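Local coordinates for protein KLLA0B12012p (Kluyveromyces lactis, PDB 6Y3P) that partners the mRNA decapping enzyme Dcp2 and, through the C-terminal ATP-grasp domain seen here, probably binds ATP as in the tubulin-tyrosine ligase family, at residues Tyr21-Leu24 with Asn25-Phe28; Ile363-Leu366 with Phe367-Val371. All coordinates share one frame; numbering follows the deposited sequence.

Contact 1: Tyr21-Leu24 with Asn25-Phe28; sequences YGPL and NRSF. With SO4 (sulfate ion), chain B.
Arg26 folds back over Gly22 and Pro23 in the first turns of helix 21-31, the helix of a beta-alpha-beta unit that links the parallel strands 8-12 and 37-38. Its CB leaves the helix beside the carbonyl oxygens of Gly22 and Pro23, and CG comes to 3.4 Å from Gly22 O. At chi3 (-74°) the chain bends back toward the start of the helix, carrying NE past Pro23 CA and laying one face of the guanidinium over Gly22 C and Pro23 N. At the tip the edge of the group is turned to a sulfate ion, probably taken up from the crystallisation liquor. Arg26 NH1 gives the shortest of the bonds to the sulfate, 2.8 Å to O2, and a weak one to O4. The bond from Arg26 NH2 to sulfate O1 is nearly straight but long and weak. NH2 also makes a salt bridge with Asp364 of helix 357-375, so the guanidinium joins the anion to a neighbouring helix. The absence of a side chain on Gly22 matters here, because sulfate O4 sits only 3.1 Å from Gly22 CA.

The backbone here runs in regular i to i+4 bonds, among them Asn25 N to Tyr21 O. Leu24 and Phe28, one turn apart, run alongside each other, and their side chains turn into the core against strands 8-12 and 48-52. Leu24 CD2 meets Phe28 CZ at 4.0 Å. On another side of the helix, Tyr21 CG lies trans to the backbone N (chi1 -178°), which carries the ring toward Asn25. The ring and amide planes are turned 60° apart, and Asn25 ND2 alone stands over one ring face, off-centre, 3.1 Å from Tyr21 CZ.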
loop_
_atom_site.group_PDB
_atom_site.type_symbol
_atom_site.label_atom_id
_atom_site.label_comp_id
_atom_site.label_asym_id
_atom_site.label_seq_id
_atom_site.Cartn_x
_atom_site.Cartn_y
_atom_site.Cartn_z
ATOM N N TYR A 21 0.957 15.004 14.727
ATOM C CA TYR A 21 1.576 15.388 16.008
ATOM C C TYR A 21 0.558 15.524 17.169
ATOM O O TYR A 21 0.721 14.849 18.189
ATOM C CB TYR A 21 2.453 16.646 15.862
ATOM C CG TYR A 21 3.142 17.055 17.150
ATOM C CD1 TYR A 21 4.398 16.555 17.484
ATOM C CD2 TYR A 21 2.542 17.952 18.029
ATOM C CE1 TYR A 21 5.023 16.915 18.679
ATOM C CE2 TYR A 21 3.160 18.326 19.217
ATOM C CZ TYR A 21 4.407 17.820 19.532
ATOM O OH TYR A 21 5.002 18.218 20.708
ATOM N N GLY A 22 -0.442 16.400 17.007
ATOM C CA GLY A 22 -1.521 16.611 17.969
ATOM C C GLY A 22 -2.200 15.303 18.332
ATOM O O GLY A 22 -2.188 14.930 19.517
ATOM N N PRO A 23 -2.720 14.539 17.312
ATOM C CA PRO A 23 -3.312 13.213 17.591
ATOM C C PRO A 23 -2.415 12.270 18.403
ATOM O O PRO A 23 -2.902 11.682 19.375
ATOM C CB PRO A 23 -3.576 12.645 16.190
ATOM C CG PRO A 23 -3.761 13.834 15.346
ATOM C CD PRO A 23 -2.805 14.850 15.867
ATOM N N LEU A 24 -1.116 12.138 18.021
ATOM C CA LEU A 24 -0.173 11.269 18.724
ATOM C C LEU A 24 0.039 11.676 20.186
ATOM O O LEU A 24 0.075 10.800 21.050
ATOM C CB LEU A 24 1.172 11.173 17.989
ATOM C CG LEU A 24 1.254 10.180 16.857
ATOM C CD1 LEU A 24 2.419 10.497 15.964
ATOM C CD2 LEU A 24 1.328 8.757 17.385
ATOM N N ASN A 25 0.123 13.002 20.464
ATOM C CA ASN A 25 0.260 13.536 21.821
ATOM C C ASN A 25 -0.961 13.257 22.682
ATOM O O ASN A 25 -0.796 12.847 23.826
ATOM C CB ASN A 25 0.589 15.014 21.812
ATOM C CG ASN A 25 2.039 15.287 22.111
ATOM O OD1 ASN A 25 2.530 15.099 23.235
ATOM N ND2 ASN A 25 2.756 15.732 21.106
ATOM N N ARG A 26 -2.184 13.441 22.130
ATOM C CA ARG A 26 -3.446 13.164 22.844
ATOM C C ARG A 26 -3.534 11.666 23.189
ATOM O O ARG A 26 -3.867 11.301 24.319
ATOM C CB ARG A 26 -4.662 13.602 22.018
ATOM C CG ARG A 26 -4.712 15.121 21.803
ATOM C CD ARG A 26 -6.020 15.566 21.156
ATOM N NE ARG A 26 -6.106 15.242 19.724
ATOM C CZ ARG A 26 -5.669 16.028 18.738
ATOM N NH1 ARG A 26 -5.075 17.186 19.012
ATOM N NH2 ARG A 26 -5.808 15.652 17.472
ATOM N N SER A 27 -3.160 10.824 22.224
ATOM C CA SER A 27 -3.142 9.383 22.347
ATOM C C SER A 27 -2.080 8.908 23.363
ATOM O O SER A 27 -2.380 8.024 24.165
ATOM C CB SER A 27 -2.929 8.758 20.980
ATOM O OG SER A 27 -3.275 7.394 21.065
ATOM N N PHE A 28 -0.857 9.501 23.347
ATOM C CA PHE A 28 0.187 9.158 24.323
ATOM C C PHE A 28 -0.250 9.569 25.740
ATOM O O PHE A 28 -0.076 8.785 26.676
ATOM C CB PHE A 28 1.567 9.776 23.968
ATOM C CG PHE A 28 2.278 9.142 22.786
ATOM C CD1 PHE A 28 2.263 7.759 22.598
ATOM C CD2 PHE A 28 3.004 9.921 21.890
ATOM C CE1 PHE A 28 2.917 7.172 21.502
ATOM C CE2 PHE A 28 3.648 9.334 20.787
ATOM C CZ PHE A 28 3.596 7.965 20.598
HETATM S S SO4 B . -4.554 18.872 15.985
HETATM O O1 SO4 B . -4.626 17.690 15.112
HETATM O O2 SO4 B . -5.698 18.882 16.891
HETATM O O3 SO4 B . -4.560 20.090 15.184
HETATM O O4 SO4 B . -3.329 18.854 16.768
#

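Contact 2: Ile363-Leu366 with Phe367-Val371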
loop_
_atom_site.group_PDB
_atom_site.type_symbol
_atom_site.label_atom_id
_atom_site.label_comp_id
_atom_site.label_asym_id
_atom_site.label_seq_id
_atom_site.Cartn_x
_atom_site.Cartn_y
_atom_site.Cartn_z
ATOM N N ILE A 363 -8.409 10.032 11.586
ATOM C CA ILE A 363 -6.980 9.931 11.900
ATOM C C ILE A 363 -6.767 9.885 13.431
ATOM O O ILE A 363 -5.876 9.156 13.887
ATOM C CB ILE A 363 -6.172 11.035 11.141
ATOM C CG1 ILE A 363 -6.149 10.776 9.617
ATOM C CG2 ILE A 363 -4.760 11.280 11.683
ATOM C CD1 ILE A 363 -5.406 9.487 9.135
ATOM N N ASP A 364 -7.626 10.608 14.216
ATOM C CA ASP A 364 -7.584 10.619 15.691
ATOM C C ASP A 364 -7.865 9.230 16.265
ATOM O O ASP A 364 -7.211 8.811 17.212
ATOM C CB ASP A 364 -8.620 11.598 16.251
ATOM C CG ASP A 364 -8.225 13.056 16.256
ATOM O OD1 ASP A 364 -7.115 13.374 15.775
ATOM O OD2 ASP A 364 -9.025 13.885 16.756
ATOM N N GLU A 365 -8.831 8.522 15.686
ATOM C CA GLU A 365 -9.226 7.191 16.121
ATOM C C GLU A 365 -8.171 6.174 15.700
ATOM O O GLU A 365 -7.988 5.172 16.390
ATOM C CB GLU A 365 -10.601 6.841 15.532
ATOM C CG GLU A 365 -11.131 5.501 16.010
ATOM C CD GLU A 365 -12.401 4.994 15.365
ATOM O OE1 GLU A 365 -13.253 5.827 14.978
ATOM O OE2 GLU A 365 -12.564 3.755 15.297
ATOM N N LEU A 366 -7.467 6.439 14.580
ATOM C CA LEU A 366 -6.418 5.555 14.100
ATOM C C LEU A 366 -5.266 5.516 15.101
ATOM O O LEU A 366 -4.863 4.420 15.512
ATOM C CB LEU A 366 -5.924 5.963 12.690
ATOM C CG LEU A 366 -4.530 5.445 12.222
ATOM C CD1 LEU A 366 -4.488 3.929 12.075
ATOM C CD2 LEU A 366 -4.103 6.115 10.946
ATOM N N PHE A 367 -4.738 6.704 15.483
ATOM C CA PHE A 367 -3.594 6.827 16.396
ATOM C C PHE A 367 -3.970 6.472 17.817
ATOM O O PHE A 367 -3.129 5.946 18.522
ATOM C CB PHE A 367 -2.885 8.180 16.267
ATOM C CG PHE A 367 -2.188 8.252 14.932
ATOM C CD1 PHE A 367 -0.991 7.575 14.715
ATOM C CD2 PHE A 367 -2.778 8.906 13.854
ATOM C CE1 PHE A 367 -0.381 7.584 13.457
ATOM C CE2 PHE A 367 -2.175 8.900 12.588
ATOM C CZ PHE A 367 -0.967 8.266 12.407
ATOM N N ASP A 368 -5.253 6.597 18.179
ATOM C CA ASP A 368 -5.779 6.153 19.462
ATOM C C ASP A 368 -5.635 4.617 19.578
ATOM O O ASP A 368 -5.128 4.126 20.580
ATOM C CB ASP A 368 -7.250 6.565 19.595
ATOM C CG ASP A 368 -7.701 6.542 21.034
ATOM O OD1 ASP A 368 -7.303 7.466 21.797
ATOM O OD2 ASP A 368 -8.344 5.541 21.438
ATOM N N ASP A 369 -6.018 3.879 18.512
ATOM C CA ASP A 369 -5.949 2.425 18.433
ATOM C C ASP A 369 -4.535 1.915 18.400
ATOM O O ASP A 369 -4.239 0.932 19.077
ATOM C CB ASP A 369 -6.724 1.918 17.217
ATOM C CG ASP A 369 -8.227 2.182 17.267
ATOM O OD1 ASP A 369 -8.772 2.326 18.389
ATOM O OD2 ASP A 369 -8.861 2.234 16.179
ATOM N N VAL A 370 -3.649 2.596 17.637
ATOM C CA VAL A 370 -2.244 2.223 17.495
ATOM C C VAL A 370 -1.561 2.295 18.853
ATOM O O VAL A 370 -0.927 1.332 19.271
ATOM C CB VAL A 370 -1.517 3.074 16.408
ATOM C CG1 VAL A 370 0.001 2.900 16.481
ATOM C CG2 VAL A 370 -2.029 2.724 15.012
ATOM N N VAL A 371 -1.754 3.407 19.563
ATOM C CA VAL A 371 -1.176 3.612 20.888
ATOM C C VAL A 371 -1.798 2.670 21.948
ATOM O O VAL A 371 -1.049 2.014 22.664
ATOM C CB VAL A 371 -1.222 5.107 21.286
ATOM C CG1 VAL A 371 -0.788 5.322 22.728
ATOM C CG2 VAL A 371 -0.368 5.950 20.330
#
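Phe367 N bonds to Ile363 O at 3.1 Å, the first of four successive i to i+4 bonds that define this part of the alpha-helix 357-375, in the ATP-grasp (tubulin-tyrosine ligase family) domain. Asp368 N, Asp369 N and Val370 N bond in the same way to the carbonyl oxygens of Asp364, Glu365 and Leu366.

Asp364 and Glu365 have salt-bridge partners on other elements, Arg26 for the first and Arg234 for the second. The bridge from Arg234 to Glu365 OE1 probably eases the proximity of Glu365 OE2 to Asp369 OD2, one turn later and 4.1 Å away. Those two carboxylate planes are nearly perpendicular, 83° apart. Asp369 OD2 also comes to 3.1 Å from Glu365 O, and as both are acceptors no hydrogen bond joins them.

On the buried side, Ile363, Leu366, Phe367 and Val370 form the apolar packing. Leu366 and Val370 project together toward strand 215-224, with Leu366 CD1 against Val370 CG2 at 4.0 Å. Leu366 CG stands over one face of the Phe367 ring near its rim, and Leu366 CD2 comes to 3.8 Å from Phe367 CE2. That ring meets Phe352 edge-to-face, and its side chain rests on Leu24 of helix 21-31. Ile363 approaches differently, at the ring's edge: its CG2, anti to the backbone N, lies in the plane of the phenylalanine ring, 3.6 Å from Phe367 CE2.

Contacts 1 and 2 are single-helix contacts on two different helices, 21-31 and 357-375, which touch directly; the centres of the two contacts are about 9 Å apart. Both are partly buried, with apolar side chains turned inward and most polar side chains on the partly exposed faces. Contact 1 packs against the parallel strands 8-12 and 48-52, contact 2 against the antiparallel strands 215-224 and 228-239. Their polar chemistry is complementary: 21-28 supplies an arginine and the sulfate site, 363-371 a row of acidic residues. Besides the salt bridge between them, Ser27 OG, 2.9 Å from Phe367 O, probably hydrogen-bonds to that carbonyl.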